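Local coordinates for cell wall surface anchor family protein (Streptococcus agalactiae serogroup V, PDB 3TXA) that forms the adhesive tip of Group B Streptococcus pili and probably contributes to host attachment through a von Willebrand factor A-type domain that carries a magnesium site, at residues D176-L181 against E318-Q323; N188-N193 against A292-G297; T266-Y271 against K285-K290. All coordinates share one frame; numbering follows the deposited sequence.

Contact 1 of 3, residues D176-L181 against E318-Q323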
ATOM      1  N   ASP A 176     -11.120  -5.712   3.839  1.00 49.55           N
ATOM      2  CA  ASP A 176     -10.039  -6.186   4.643  1.00 48.26           C
ATOM      3  C   ASP A 176      -9.049  -6.636   3.576  1.00 47.14           C
ATOM      4  O   ASP A 176      -9.417  -7.428   2.670  1.00 46.73           O
ATOM      5  CB  ASP A 176     -10.499  -7.336   5.527  1.00 48.41           C
ATOM      6  CG  ASP A 176     -10.913  -6.882   6.943  1.00 50.67           C
ATOM      7  OD1 ASP A 176     -10.796  -5.673   7.296  1.00 50.68           O
ATOM      8  OD2 ASP A 176     -11.331  -7.775   7.731  1.00 53.15           O
ATOM      9  N   VAL A 177      -7.828  -6.078   3.633  1.00 45.09           N
ATOM     10  CA  VAL A 177      -6.838  -6.237   2.532  1.00 43.65           C
ATOM     11  C   VAL A 177      -5.499  -6.707   3.058  1.00 42.44           C
ATOM     12  O   VAL A 177      -4.949  -6.124   3.989  1.00 41.95           O
ATOM     13  CB  VAL A 177      -6.587  -4.923   1.679  1.00 43.85           C
ATOM     14  CG1 VAL A 177      -5.832  -5.250   0.411  1.00 43.19           C
ATOM     15  CG2 VAL A 177      -7.873  -4.206   1.321  1.00 41.82           C
ATOM     16  N   VAL A 178      -4.989  -7.764   2.447  1.00 41.27           N
ATOM     17  CA  VAL A 178      -3.703  -8.312   2.804  1.00 40.55           C
ATOM     18  C   VAL A 178      -2.831  -8.137   1.585  1.00 40.15           C
ATOM     19  O   VAL A 178      -3.174  -8.623   0.503  1.00 40.13           O
ATOM     20  CB  VAL A 178      -3.775  -9.810   3.165  1.00 40.68           C
ATOM     21  CG1 VAL A 178      -2.377 -10.396   3.321  1.00 41.04           C
ATOM     22  CG2 VAL A 178      -4.591 -10.031   4.453  1.00 39.51           C
ATOM     23  N   VAL A 179      -1.727  -7.405   1.754  1.00 39.69           N
ATOM     24  CA  VAL A 179      -0.688  -7.288   0.698  1.00 39.03           C
ATOM     25  C   VAL A 179       0.421  -8.346   0.871  1.00 38.02           C
ATOM     26  O   VAL A 179       0.987  -8.510   1.965  1.00 37.24           O
ATOM     27  CB  VAL A 179      -0.065  -5.856   0.643  1.00 39.27           C
ATOM     28  CG1 VAL A 179       0.920  -5.752  -0.523  1.00 39.57           C
ATOM     29  CG2 VAL A 179      -1.141  -4.789   0.504  1.00 38.26           C
ATOM     30  N   LEU A 180       0.697  -9.073  -0.193  1.00 36.91           N
ATOM     31  CA  LEU A 180       1.767 -10.044  -0.183  1.00 37.02           C
ATOM     32  C   LEU A 180       2.880  -9.478  -1.022  1.00 36.85           C
ATOM     33  O   LEU A 180       2.668  -9.151  -2.196  1.00 38.11           O
ATOM     34  CB  LEU A 180       1.330 -11.354  -0.832  1.00 37.69           C
ATOM     35  CG  LEU A 180       0.406 -12.354  -0.129  1.00 38.63           C
ATOM     36  CD1 LEU A 180       0.320 -13.596  -1.026  1.00 38.90           C
ATOM     37  CD2 LEU A 180       0.961 -12.725   1.225  1.00 38.42           C
ATOM     38  N   LEU A 181       4.081  -9.385  -0.447  1.00 36.18           N
ATOM     39  CA  LEU A 181       5.223  -8.754  -1.119  1.00 33.71           C
ATOM     40  C   LEU A 181       6.433  -9.674  -1.139  1.00 33.82           C
ATOM     41  O   LEU A 181       6.988 -10.045  -0.093  1.00 33.33           O
ATOM     42  CB  LEU A 181       5.542  -7.435  -0.426  1.00 33.05           C
ATOM     43  CG  LEU A 181       6.615  -6.463  -0.946  1.00 30.58           C
ATOM     44  CD1 LEU A 181       6.468  -6.100  -2.397  1.00 27.91           C
ATOM     45  CD2 LEU A 181       6.566  -5.237  -0.100  1.00 25.34           C
ATOM     46  N   GLU A 318      -4.719 -17.299   6.351  1.00 44.35           N
ATOM     47  CA  GLU A 318      -4.891 -17.467   7.786  1.00 44.40           C
ATOM     48  C   GLU A 318      -5.320 -16.166   8.397  1.00 44.77           C
ATOM     49  O   GLU A 318      -6.024 -16.157   9.393  1.00 45.79           O
ATOM     50  CB  GLU A 318      -3.587 -17.955   8.429  1.00 44.07           C
ATOM     51  CG  GLU A 318      -3.577 -18.054   9.946  1.00 45.27           C
ATOM     52  CD  GLU A 318      -2.150 -18.096  10.591  1.00 51.57           C
ATOM     53  OE1 GLU A 318      -1.129 -18.381   9.886  1.00 52.92           O
ATOM     54  OE2 GLU A 318      -2.047 -17.838  11.832  1.00 52.96           O
ATOM     55  N   ILE A 319      -4.869 -15.046   7.842  1.00 45.05           N
ATOM     56  CA  ILE A 319      -5.168 -13.740   8.466  1.00 44.73           C
ATOM     57  C   ILE A 319      -6.664 -13.400   8.245  1.00 45.03           C
ATOM     58  O   ILE A 319      -7.364 -12.945   9.167  1.00 44.67           O
ATOM     59  CB  ILE A 319      -4.265 -12.608   7.890  1.00 44.47           C
ATOM     60  CG1 ILE A 319      -2.856 -12.683   8.463  1.00 45.06           C
ATOM     61  CG2 ILE A 319      -4.860 -11.222   8.125  1.00 42.28           C
ATOM     62  CD1 ILE A 319      -1.848 -11.974   7.617  1.00 43.12           C
ATOM     63  N   LEU A 320      -7.121 -13.619   7.012  1.00 44.65           N
ATOM     64  CA  LEU A 320      -8.480 -13.378   6.630  1.00 45.23           C
ATOM     65  C   LEU A 320      -9.442 -14.334   7.392  1.00 47.27           C
ATOM     66  O   LEU A 320     -10.375 -13.877   8.064  1.00 46.84           O
ATOM     67  CB  LEU A 320      -8.596 -13.514   5.126  1.00 43.78           C
ATOM     68  CG  LEU A 320      -7.887 -12.412   4.352  1.00 41.40           C
ATOM     69  CD1 LEU A 320      -7.987 -12.604   2.833  1.00 37.21           C
ATOM     70  CD2 LEU A 320      -8.411 -11.061   4.782  1.00 39.82           C
ATOM     71  N   GLU A 321      -9.150 -15.641   7.340  1.00 49.38           N
ATOM     72  CA  GLU A 321      -9.915 -16.672   8.034  1.00 51.35           C
ATOM     73  C   GLU A 321     -10.083 -16.399   9.523  1.00 50.62           C
ATOM     74  O   GLU A 321     -11.140 -16.671  10.078  1.00 51.77           O
ATOM     75  CB  GLU A 321      -9.286 -18.052   7.836  1.00 52.44           C
ATOM     76  CG  GLU A 321     -10.265 -19.148   7.333  1.00 60.55           C
ATOM     77  CD  GLU A 321      -9.729 -20.600   7.558  1.00 70.97           C
ATOM     78  OE1 GLU A 321      -9.406 -20.943   8.743  1.00 74.31           O
ATOM     79  OE2 GLU A 321      -9.635 -21.397   6.563  1.00 73.17           O
ATOM     80  N   THR A 322      -9.089 -15.862  10.192  1.00 49.05           N
ATOM     81  CA  THR A 322      -9.264 -15.714  11.608  1.00 48.92           C
ATOM     82  C   THR A 322      -9.564 -14.288  12.041  1.00 48.45           C
ATOM     83  O   THR A 322      -9.765 -14.047  13.218  1.00 48.01           O
ATOM     84  CB  THR A 322      -8.013 -16.194  12.413  1.00 49.64           C
ATOM     85  OG1 THR A 322      -6.927 -15.296  12.184  1.00 51.24           O
ATOM     86  CG2 THR A 322      -7.573 -17.584  12.011  1.00 49.39           C
ATOM     87  N   GLN A 323      -9.545 -13.324  11.131  1.00 48.38           N
ATOM     88  CA  GLN A 323      -9.600 -11.918  11.592  1.00 48.80           C
ATOM     89  C   GLN A 323     -10.681 -11.144  10.892  1.00 48.14           C
ATOM     90  O   GLN A 323     -11.172 -10.173  11.422  1.00 47.34           O
ATOM     91  CB  GLN A 323      -8.243 -11.182  11.450  1.00 49.00           C
ATOM     92  CG  GLN A 323      -7.140 -11.722  12.342  1.00 50.03           C
ATOM     93  CD  GLN A 323      -5.837 -10.909  12.282  1.00 53.07           C
ATOM     94  OE1 GLN A 323      -5.855  -9.680  12.345  1.00 57.00           O
ATOM     95  NE2 GLN A 323      -4.708 -11.599  12.201  1.00 48.99           N
TER
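Asp176, whose CB lies 4.3 Å from CD2 of Leu320, has a carboxylate held by several groups: OD1 is in salt bridges with NE of both Arg219 and Arg328, OD2 is hydrogen-bonded to Ser324 OG just beyond the helix end, and Arg219 also donates through NH2 to Gln323 O. That carbonyl oxygen of Gln323 stands 4.4 Å from Asp176 OD2. The two arginines on one buried carboxylate oxygen would be expected to stabilise its negative charge. Strand 176-181 and helix 318-323 run nearly antiparallel, 160° between their directions, with axes 9.4 Å apart. This is the helix-over-sheet layer of the von Willebrand factor A fold, a Rossmann-like alternation in which helix 309-323 covers the central parallel sheet and its chain goes on into strand 329-336, the neighbour of strand 175-182. Next to the Asp176 end, the apolar part of the contact converges on CG2 of Val178. With CG1 anti to the backbone N (chi1 171°), CG2 is left beside that nitrogen and reaches the helix, meeting Ile319 CG2 at 3.9 Å and Leu320 CD2 at 4.0 Å. Both helix side chains thus meet a single branch, each slanting across the valine, on which Ala221, Val223 and Ala316 also pack. In the last turn of the helix Glu318 O accepts twice, from Thr322 N at 3.2 Å and from Thr322 OG1 at 3.1 Å, and the Gln323 amide is hydrogen-bonded to the backbone of Leu272 and Leu274.

Contact 2 of 3, residues N188-N193 against A292-G297. With CD (cadmium ion), chain H; CD (cadmium ion), chain F.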
ATOM      1  N   ASN A 188      16.566  -7.313  -5.353  1.00 42.35           N
ATOM      2  CA  ASN A 188      17.581  -6.344  -5.015  1.00 43.14           C
ATOM      3  C   ASN A 188      17.609  -5.254  -6.063  1.00 44.06           C
ATOM      4  O   ASN A 188      17.447  -5.522  -7.267  1.00 44.22           O
ATOM      5  CB  ASN A 188      18.935  -7.043  -4.941  1.00 44.10           C
ATOM      6  CG  ASN A 188      20.043  -6.125  -4.493  1.00 45.33           C
ATOM      7  OD1 ASN A 188      20.645  -5.445  -5.312  1.00 48.29           O
ATOM      8  ND2 ASN A 188      20.327  -6.106  -3.192  1.00 46.05           N
ATOM      9  N   ASN A 189      17.815  -4.017  -5.638  1.00 44.90           N
ATOM     10  CA  ASN A 189      17.744  -2.912  -6.599  1.00 46.31           C
ATOM     11  C   ASN A 189      18.756  -2.934  -7.741  1.00 47.04           C
ATOM     12  O   ASN A 189      18.445  -2.510  -8.835  1.00 47.32           O
ATOM     13  CB  ASN A 189      17.738  -1.586  -5.872  1.00 46.58           C
ATOM     14  CG  ASN A 189      16.488  -1.401  -5.013  1.00 46.75           C
ATOM     15  OD1 ASN A 189      16.583  -0.950  -3.874  1.00 45.19           O
ATOM     16  ND2 ASN A 189      15.306  -1.752  -5.563  1.00 44.60           N
ATOM     17  N   GLU A 190      19.941  -3.474  -7.478  1.00 48.67           N
ATOM     18  CA  GLU A 190      20.982  -3.696  -8.477  1.00 50.79           C
ATOM     19  C   GLU A 190      20.504  -4.515  -9.648  1.00 51.13           C
ATOM     20  O   GLU A 190      20.897  -4.257 -10.766  1.00 52.19           O
ATOM     21  CB  GLU A 190      22.139  -4.491  -7.856  1.00 51.55           C
ATOM     22  CG  GLU A 190      23.380  -3.715  -7.459  1.00 56.62           C
ATOM     23  CD  GLU A 190      24.079  -4.322  -6.206  1.00 64.74           C
ATOM     24  OE1 GLU A 190      24.185  -5.596  -6.114  1.00 63.11           O
ATOM     25  OE2 GLU A 190      24.514  -3.506  -5.315  1.00 67.19           O
ATOM     26  N   ARG A 191      19.669  -5.517  -9.382  1.00 51.93           N
ATOM     27  CA  ARG A 191      19.375  -6.583 -10.335  1.00 52.17           C
ATOM     28  C   ARG A 191      18.563  -6.103 -11.527  1.00 52.34           C
ATOM     29  O   ARG A 191      17.941  -5.029 -11.476  1.00 52.06           O
ATOM     30  CB  ARG A 191      18.670  -7.751  -9.642  1.00 52.28           C
ATOM     31  CG  ARG A 191      19.412  -8.351  -8.482  1.00 53.66           C
ATOM     32  CD  ARG A 191      20.356  -9.464  -8.906  1.00 59.13           C
ATOM     33  NE  ARG A 191      20.699 -10.316  -7.758  1.00 64.64           N
ATOM     34  CZ  ARG A 191      20.224 -11.554  -7.523  1.00 67.46           C
ATOM     35  NH1 ARG A 191      19.379 -12.163  -8.377  1.00 66.97           N
ATOM     36  NH2 ARG A 191      20.617 -12.202  -6.420  1.00 68.28           N
ATOM     37  N   ALA A 192      18.603  -6.909 -12.592  1.00 52.82           N
ATOM     38  CA  ALA A 192      17.936  -6.642 -13.873  1.00 54.38           C
ATOM     39  C   ALA A 192      18.243  -5.233 -14.397  1.00 55.53           C
ATOM     40  O   ALA A 192      17.328  -4.431 -14.640  1.00 55.93           O
ATOM     41  CB  ALA A 192      16.402  -6.915 -13.777  1.00 53.51           C
ATOM     42  N   ASN A 193      19.547  -4.956 -14.560  1.00 57.10           N
ATOM     43  CA  ASN A 193      20.089  -3.621 -14.911  1.00 57.99           C
ATOM     44  C   ASN A 193      19.589  -2.473 -14.035  1.00 56.95           C
ATOM     45  O   ASN A 193      19.032  -1.475 -14.538  1.00 56.67           O
ATOM     46  CB  ASN A 193      19.871  -3.293 -16.395  1.00 59.24           C
ATOM     47  CG  ASN A 193      20.666  -4.221 -17.325  1.00 64.70           C
ATOM     48  OD1 ASN A 193      21.907  -4.155 -17.376  1.00 70.78           O
ATOM     49  ND2 ASN A 193      19.952  -5.092 -18.068  1.00 67.80           N
ATOM     50  N   ALA A 292      16.391  -5.583  -1.056  1.00 45.05           N
ATOM     51  CA  ALA A 292      16.584  -6.968  -0.645  1.00 46.71           C
ATOM     52  C   ALA A 292      18.056  -7.206  -0.309  1.00 47.53           C
ATOM     53  O   ALA A 292      18.852  -6.289  -0.424  1.00 48.35           O
ATOM     54  CB  ALA A 292      16.093  -7.910  -1.711  1.00 45.92           C
ATOM     55  N   GLU A 293      18.408  -8.412   0.127  1.00 48.32           N
ATOM     56  CA  GLU A 293      19.772  -8.707   0.503  1.00 49.78           C
ATOM     57  C   GLU A 293      20.747  -8.808  -0.703  1.00 52.23           C
ATOM     58  O   GLU A 293      20.346  -9.176  -1.822  1.00 52.08           O
ATOM     59  CB  GLU A 293      19.835  -9.944   1.406  1.00 49.02           C
ATOM     60  CG  GLU A 293      19.049  -9.877   2.731  1.00 46.90           C
ATOM     61  CD  GLU A 293      19.501  -8.827   3.774  1.00 46.03           C
ATOM     62  OE1 GLU A 293      20.122  -7.803   3.492  1.00 46.17           O
ATOM     63  OE2 GLU A 293      19.194  -8.992   4.952  1.00 48.71           O
ATOM     64  N   HIS A 294      22.016  -8.419  -0.467  1.00 55.26           N
ATOM     65  CA  HIS A 294      23.119  -8.494  -1.469  1.00 57.40           C
ATOM     66  C   HIS A 294      23.908  -9.723  -1.106  1.00 57.04           C
ATOM     67  O   HIS A 294      24.143  -9.969   0.090  1.00 55.33           O
ATOM     68  CB  HIS A 294      24.115  -7.302  -1.359  1.00 58.97           C
ATOM     69  CG  HIS A 294      23.530  -5.957  -1.679  1.00 65.60           C
ATOM     70  ND1 HIS A 294      23.559  -5.417  -2.953  1.00 72.27           N
ATOM     71  CD2 HIS A 294      22.920  -5.028  -0.889  1.00 71.24           C
ATOM     72  CE1 HIS A 294      22.970  -4.223  -2.940  1.00 74.79           C
ATOM     73  NE2 HIS A 294      22.572  -3.964  -1.700  1.00 74.75           N
ATOM     74  N   ILE A 295      24.377 -10.457  -2.119  1.00 58.03           N
ATOM     75  CA  ILE A 295      25.234 -11.639  -1.858  1.00 59.15           C
ATOM     76  C   ILE A 295      26.447 -11.359  -0.996  1.00 59.89           C
ATOM     77  O   ILE A 295      26.933 -12.265  -0.323  1.00 61.10           O
ATOM     78  CB  ILE A 295      25.709 -12.370  -3.123  1.00 59.13           C
ATOM     79  CG1 ILE A 295      26.327 -13.725  -2.730  1.00 58.60           C
ATOM     80  CG2 ILE A 295      26.703 -11.515  -3.884  1.00 59.73           C
ATOM     81  CD1 ILE A 295      26.272 -14.790  -3.822  1.00 57.38           C
ATOM     82  N   ASN A 296      26.931 -10.120  -1.021  1.00 60.39           N
ATOM     83  CA  ASN A 296      28.104  -9.719  -0.233  1.00 61.17           C
ATOM     84  C   ASN A 296      27.761  -8.632   0.776  1.00 59.87           C
ATOM     85  O   ASN A 296      28.636  -7.923   1.246  1.00 60.57           O
ATOM     86  CB  ASN A 296      29.279  -9.305  -1.157  1.00 62.03           C
ATOM     87  CG  ASN A 296      28.811  -8.433  -2.370  1.00 66.71           C
ATOM     88  OD1 ASN A 296      27.907  -7.561  -2.228  1.00 70.48           O
ATOM     89  ND2 ASN A 296      29.435  -8.663  -3.560  1.00 66.48           N
ATOM     90  N   GLY A 297      26.475  -8.518   1.093  1.00 58.76           N
ATOM     91  CA  GLY A 297      25.972  -7.650   2.160  1.00 56.82           C
ATOM     92  C   GLY A 297      25.858  -8.453   3.436  1.00 55.57           C
ATOM     93  O   GLY A 297      26.845  -8.628   4.101  1.00 56.38           O
TER
HETATM   94 CD    CD H 807      25.601  -6.786  -4.351  1.00 90.03          CD
HETATM   95 CD    CD F 805      19.575  -7.127   5.554  1.00 42.96          CD
HETATM   96  O   HOH W   1      18.977  -5.855   3.914  1.00 25.87           O
HETATM   97  O   HOH W   2      20.208  -7.905   7.342  1.00 29.75           O
HETATM   98  O   HOH W   3      26.790  -8.622  -5.695  1.00 48.81           O
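Asn188 and Ala292 bring the two backbones together, with 4.5 Å between their CA atoms, although neither segment is a strand. From there 188-193 makes a tight turn, Arg191 N donating to Asn188 O, and 292-297 ends in a type I beta turn from His294 to Gly297. The Asn188 carboxamide bridges the gap. Its CG is anti to the backbone N (chi1 -176°), and OD1 caps the turn by accepting from Glu190 N at 3.0 Å. On its other side ND2 makes two weak, bent bonds, to Ala292 O at 3.1 Å and Glu293 O at 3.4 Å. The same ND2 sits over the centre of one face of the His294 ring, 3.2 Å above it, with amide and ring planes 76° apart. The Glu190 carboxylate comes to the edge of that ring, its plane turned 45°, with OE2 near CE1; OE1 binds a cadmium ion at 2.5 Å and accepts a weak bond from His294 ND1 at 3.2 Å. ND1 also approaches this metal, at a long 2.8 Å. Glu293 sets off away from 188-193; its two carboxylate oxygens chelate a second cadmium ion, a site completed by His267 and two waters. The loops adjoin the magnesium-binding DxSxS motif that holds Ser184 and Ser186. Glu190 and His294 thus offer carboxylate and imidazole, common ligands of divalent metal ions, to one cadmium, which would probably offset the charge of Glu190.

Contact 3 of 3, residues T266-Y271 against K285-K290. With CD (cadmium ion), chain F.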
ATOM      1  N   THR A 266      15.076 -12.491  11.051  1.00 37.42           N
ATOM      2  CA  THR A 266      14.712 -11.907   9.787  1.00 36.22           C
ATOM      3  C   THR A 266      14.413 -10.443  10.056  1.00 35.51           C
ATOM      4  O   THR A 266      14.109 -10.061  11.184  1.00 34.26           O
ATOM      5  CB  THR A 266      13.441 -12.644   9.211  1.00 37.71           C
ATOM      6  OG1 THR A 266      12.344 -12.594  10.164  1.00 37.85           O
ATOM      7  CG2 THR A 266      13.773 -14.102   8.920  1.00 35.88           C
ATOM      8  N   HIS A 267      14.485  -9.614   9.033  1.00 35.26           N
ATOM      9  CA  HIS A 267      13.987  -8.272   9.177  1.00 36.07           C
ATOM     10  C   HIS A 267      12.440  -8.298   9.485  1.00 37.13           C
ATOM     11  O   HIS A 267      11.695  -9.142   8.963  1.00 36.54           O
ATOM     12  CB  HIS A 267      14.281  -7.487   7.914  1.00 35.29           C
ATOM     13  CG  HIS A 267      15.740  -7.230   7.674  1.00 38.43           C
ATOM     14  ND1 HIS A 267      16.579  -6.720   8.646  1.00 37.68           N
ATOM     15  CD2 HIS A 267      16.500  -7.359   6.551  1.00 38.55           C
ATOM     16  CE1 HIS A 267      17.793  -6.569   8.133  1.00 38.66           C
ATOM     17  NE2 HIS A 267      17.775  -6.944   6.869  1.00 37.06           N
ATOM     18  N   ASN A 268      11.961  -7.386  10.323  1.00 37.72           N
ATOM     19  CA  ASN A 268      10.549  -7.258  10.485  1.00 38.78           C
ATOM     20  C   ASN A 268       9.928  -6.474   9.346  1.00 39.52           C
ATOM     21  O   ASN A 268       9.780  -5.276   9.444  1.00 40.11           O
ATOM     22  CB  ASN A 268      10.202  -6.620  11.821  1.00 39.20           C
ATOM     23  CG  ASN A 268       8.762  -6.852  12.191  1.00 41.98           C
ATOM     24  OD1 ASN A 268       8.023  -7.446  11.421  1.00 47.09           O
ATOM     25  ND2 ASN A 268       8.351  -6.395  13.358  1.00 42.42           N
ATOM     26  N   TYR A 269       9.555  -7.150   8.267  1.00 40.18           N
ATOM     27  CA  TYR A 269       8.946  -6.493   7.122  1.00 40.72           C
ATOM     28  C   TYR A 269       7.483  -6.878   6.970  1.00 40.62           C
ATOM     29  O   TYR A 269       6.914  -6.824   5.861  1.00 40.70           O
ATOM     30  CB  TYR A 269       9.650  -6.874   5.820  1.00 41.56           C
ATOM     31  CG  TYR A 269      11.050  -6.329   5.593  1.00 44.15           C
ATOM     32  CD1 TYR A 269      11.395  -5.027   5.967  1.00 47.01           C
ATOM     33  CD2 TYR A 269      12.024  -7.117   4.955  1.00 44.69           C
ATOM     34  CE1 TYR A 269      12.681  -4.537   5.742  1.00 47.49           C
ATOM     35  CE2 TYR A 269      13.281  -6.636   4.719  1.00 46.10           C
ATOM     36  CZ  TYR A 269      13.607  -5.347   5.116  1.00 47.77           C
ATOM     37  OH  TYR A 269      14.870  -4.869   4.868  1.00 49.14           O
ATOM     38  N   SER A 270       6.865  -7.277   8.068  1.00 40.27           N
ATOM     39  CA  SER A 270       5.474  -7.716   8.012  1.00 39.73           C
ATOM     40  C   SER A 270       4.635  -7.024   9.075  1.00 40.49           C
ATOM     41  O   SER A 270       5.169  -6.600  10.144  1.00 40.34           O
ATOM     42  CB  SER A 270       5.393  -9.224   8.189  1.00 38.83           C
ATOM     43  OG  SER A 270       5.910  -9.872   7.048  1.00 37.84           O
ATOM     44  N   TYR A 271       3.338  -6.892   8.789  1.00 39.87           N
ATOM     45  CA  TYR A 271       2.403  -6.461   9.819  1.00 40.33           C
ATOM     46  C   TYR A 271       1.213  -7.419   9.676  1.00 41.14           C
ATOM     47  O   TYR A 271       0.488  -7.386   8.666  1.00 40.26           O
ATOM     48  CB  TYR A 271       2.016  -4.974   9.653  1.00 40.19           C
ATOM     49  CG  TYR A 271       1.339  -4.436  10.856  1.00 41.16           C
ATOM     50  CD1 TYR A 271       2.057  -3.754  11.829  1.00 40.91           C
ATOM     51  CD2 TYR A 271      -0.013  -4.681  11.082  1.00 43.63           C
ATOM     52  CE1 TYR A 271       1.451  -3.295  12.985  1.00 41.87           C
ATOM     53  CE2 TYR A 271      -0.646  -4.217  12.260  1.00 45.76           C
ATOM     54  CZ  TYR A 271       0.097  -3.518  13.204  1.00 45.06           C
ATOM     55  OH  TYR A 271      -0.508  -3.055  14.365  1.00 47.73           O
ATOM     56  N   LYS A 285       3.463   0.700   7.341  1.00 40.86           N
ATOM     57  CA  LYS A 285       4.169   1.372   6.242  1.00 41.09           C
ATOM     58  C   LYS A 285       5.681   1.458   6.477  1.00 40.37           C
ATOM     59  O   LYS A 285       6.442   1.370   5.523  1.00 40.99           O
ATOM     60  CB  LYS A 285       3.591   2.770   5.979  1.00 41.18           C
ATOM     61  CG  LYS A 285       2.187   2.705   5.366  1.00 42.70           C
ATOM     62  CD  LYS A 285       1.803   3.951   4.614  1.00 44.21           C
ATOM     63  CE  LYS A 285       1.492   5.088   5.556  1.00 45.22           C
ATOM     64  NZ  LYS A 285       1.181   6.254   4.727  1.00 46.30           N
ATOM     65  N   SER A 286       6.116   1.586   7.731  1.00 38.84           N
ATOM     66  CA  SER A 286       7.540   1.652   8.014  1.00 38.10           C
ATOM     67  C   SER A 286       8.217   0.287   7.865  1.00 38.16           C
ATOM     68  O   SER A 286       9.455   0.202   7.892  1.00 37.97           O
ATOM     69  CB  SER A 286       7.786   2.205   9.407  1.00 38.56           C
ATOM     70  OG  SER A 286       7.503   1.259  10.425  1.00 38.59           O
ATOM     71  N   ARG A 287       7.420  -0.775   7.684  1.00 37.27           N
ATOM     72  CA  ARG A 287       7.969  -2.117   7.589  1.00 36.21           C
ATOM     73  C   ARG A 287       7.997  -2.591   6.163  1.00 36.54           C
ATOM     74  O   ARG A 287       8.466  -3.679   5.880  1.00 36.26           O
ATOM     75  CB  ARG A 287       7.240  -3.087   8.493  1.00 35.91           C
ATOM     76  CG  ARG A 287       7.108  -2.609   9.955  1.00 36.74           C
ATOM     77  CD  ARG A 287       6.876  -3.810  10.843  1.00 38.78           C
ATOM     78  NE  ARG A 287       6.775  -3.506  12.257  1.00 40.11           N
ATOM     79  CZ  ARG A 287       5.971  -4.188  13.082  1.00 43.11           C
ATOM     80  NH1 ARG A 287       5.221  -5.192  12.608  1.00 45.38           N
ATOM     81  NH2 ARG A 287       5.902  -3.891  14.378  1.00 40.77           N
ATOM     82  N   ILE A 288       7.552  -1.769   5.230  1.00 37.30           N
ATOM     83  CA  ILE A 288       7.590  -2.243   3.869  1.00 38.83           C
ATOM     84  C   ILE A 288       9.028  -2.169   3.379  1.00 40.78           C
ATOM     85  O   ILE A 288       9.581  -1.051   3.300  1.00 41.02           O
ATOM     86  CB  ILE A 288       6.757  -1.381   2.947  1.00 38.93           C
ATOM     87  CG1 ILE A 288       5.295  -1.326   3.392  1.00 39.02           C
ATOM     88  CG2 ILE A 288       6.889  -1.884   1.522  1.00 38.53           C
ATOM     89  CD1 ILE A 288       4.464  -0.287   2.567  1.00 41.00           C
ATOM     90  N   PRO A 289       9.638  -3.338   3.010  1.00 41.67           N
ATOM     91  CA  PRO A 289      11.042  -3.383   2.559  1.00 41.48           C
ATOM     92  C   PRO A 289      11.258  -2.501   1.349  1.00 41.93           C
ATOM     93  O   PRO A 289      10.397  -2.437   0.470  1.00 42.01           O
ATOM     94  CB  PRO A 289      11.229  -4.847   2.129  1.00 41.78           C
ATOM     95  CG  PRO A 289       9.866  -5.292   1.740  1.00 40.86           C
ATOM     96  CD  PRO A 289       8.962  -4.621   2.743  1.00 41.48           C
ATOM     97  N   LYS A 290      12.401  -1.826   1.304  1.00 42.71           N
ATOM     98  CA  LYS A 290      12.751  -0.990   0.161  1.00 42.63           C
ATOM     99  C   LYS A 290      13.985  -1.546  -0.563  1.00 43.33           C
ATOM    100  O   LYS A 290      14.448  -0.974  -1.544  1.00 43.65           O
ATOM    101  CB  LYS A 290      12.982   0.440   0.639  1.00 42.59           C
ATOM    102  CG  LYS A 290      11.755   1.116   1.189  1.00 40.90           C
ATOM    103  CD  LYS A 290      10.666   1.137   0.124  1.00 38.64           C
ATOM    104  CE  LYS A 290       9.359   1.654   0.693  1.00 38.62           C
ATOM    105  NZ  LYS A 290       9.502   2.942   1.415  1.00 34.39           N
TER
HETATM  106 CD    CD F 805      19.575  -7.127   5.554  1.00 42.96          CD
HETATM  107  O   HOH W   4      14.630  -2.554   3.733  1.00 43.63           O
HETATM  108  O   HOH W   1      18.977  -5.855   3.914  1.00 25.87           O
HETATM  109  O   HOH W   2      20.208  -7.905   7.342  1.00 29.75           O
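Tyr269 and Pro289 form the tightly packed part of this contact. The proline CB stands over the middle of the phenol ring, 3.5 Å from its centroid and 4° off the normal, a clear CH-pi contact. The opposite ring face is covered by CB of His267, offset toward the rim, so the tyrosine is sandwiched between its own loop and the proline. Beside it, Arg287 O lies 3.1 Å from Tyr269 CA, a CA-H...O contact where the backbones come closest. Arg287 holds the second half of the contact with a chain stretched from CG to NE, running past Asn268 to the carbonyl of Ser270. NH1 donates to Ser270 O at 2.8 Å, nearly straight (155°) and in the carbonyl plane; because the acceptor is also close to the guanidinium plane, this bond fixes the rotation of the flat group. The Asn268 carboxamide lies over one guanidinium face, the two planes 34° apart, and the Tyr271 ring approaches obliquely. On this looser side Arg287, Asn268 and Tyr271 are partly exposed, and at the phenol end Tyr269 OH meets a water at 2.6 Å, which accepts a weak bond from Lys290 N. Earlier in the loop, His267 NE2 binds a cadmium ion at 2.2 Å. The whole arrangement joins the loop after strand 261-265 to the exit of helix 278-286 within the von Willebrand factor A-type domain. Backbone bonds tie Tyr271 to Leu222 of edge strand 219-225, against which Ile288 and Pro289 also pack, while Ile288 touches helix 197-212 and the Tyr271 side chain rests on Glu280 and Leu284 of helix 278-286.

How the contacts relate
Contact 1 is the core member, a mainly apolar join between sheet and helix with a charged end, whereas contacts 2 and 3 are partly buried loop junctions: contact 2 is polar and holds a metal, and contact 3 mixes CH-pi packing with one arginine bond. Contact 3 adjoins the core directly: Leu181, near the end of strand 175-182, packs through CD2 on Ile288 CG2 at 3.7 Å. Contacts 2 and 3 share one cadmium ion, bound by Glu293 from one and His267 from the other. Contact 2 does not touch contact 1, their nearest atoms being about 9 Å apart, although strand 175-182 leads along the chain to helix 191-194. The three are nested in sequence, contact 3 inside contact 2 inside contact 1.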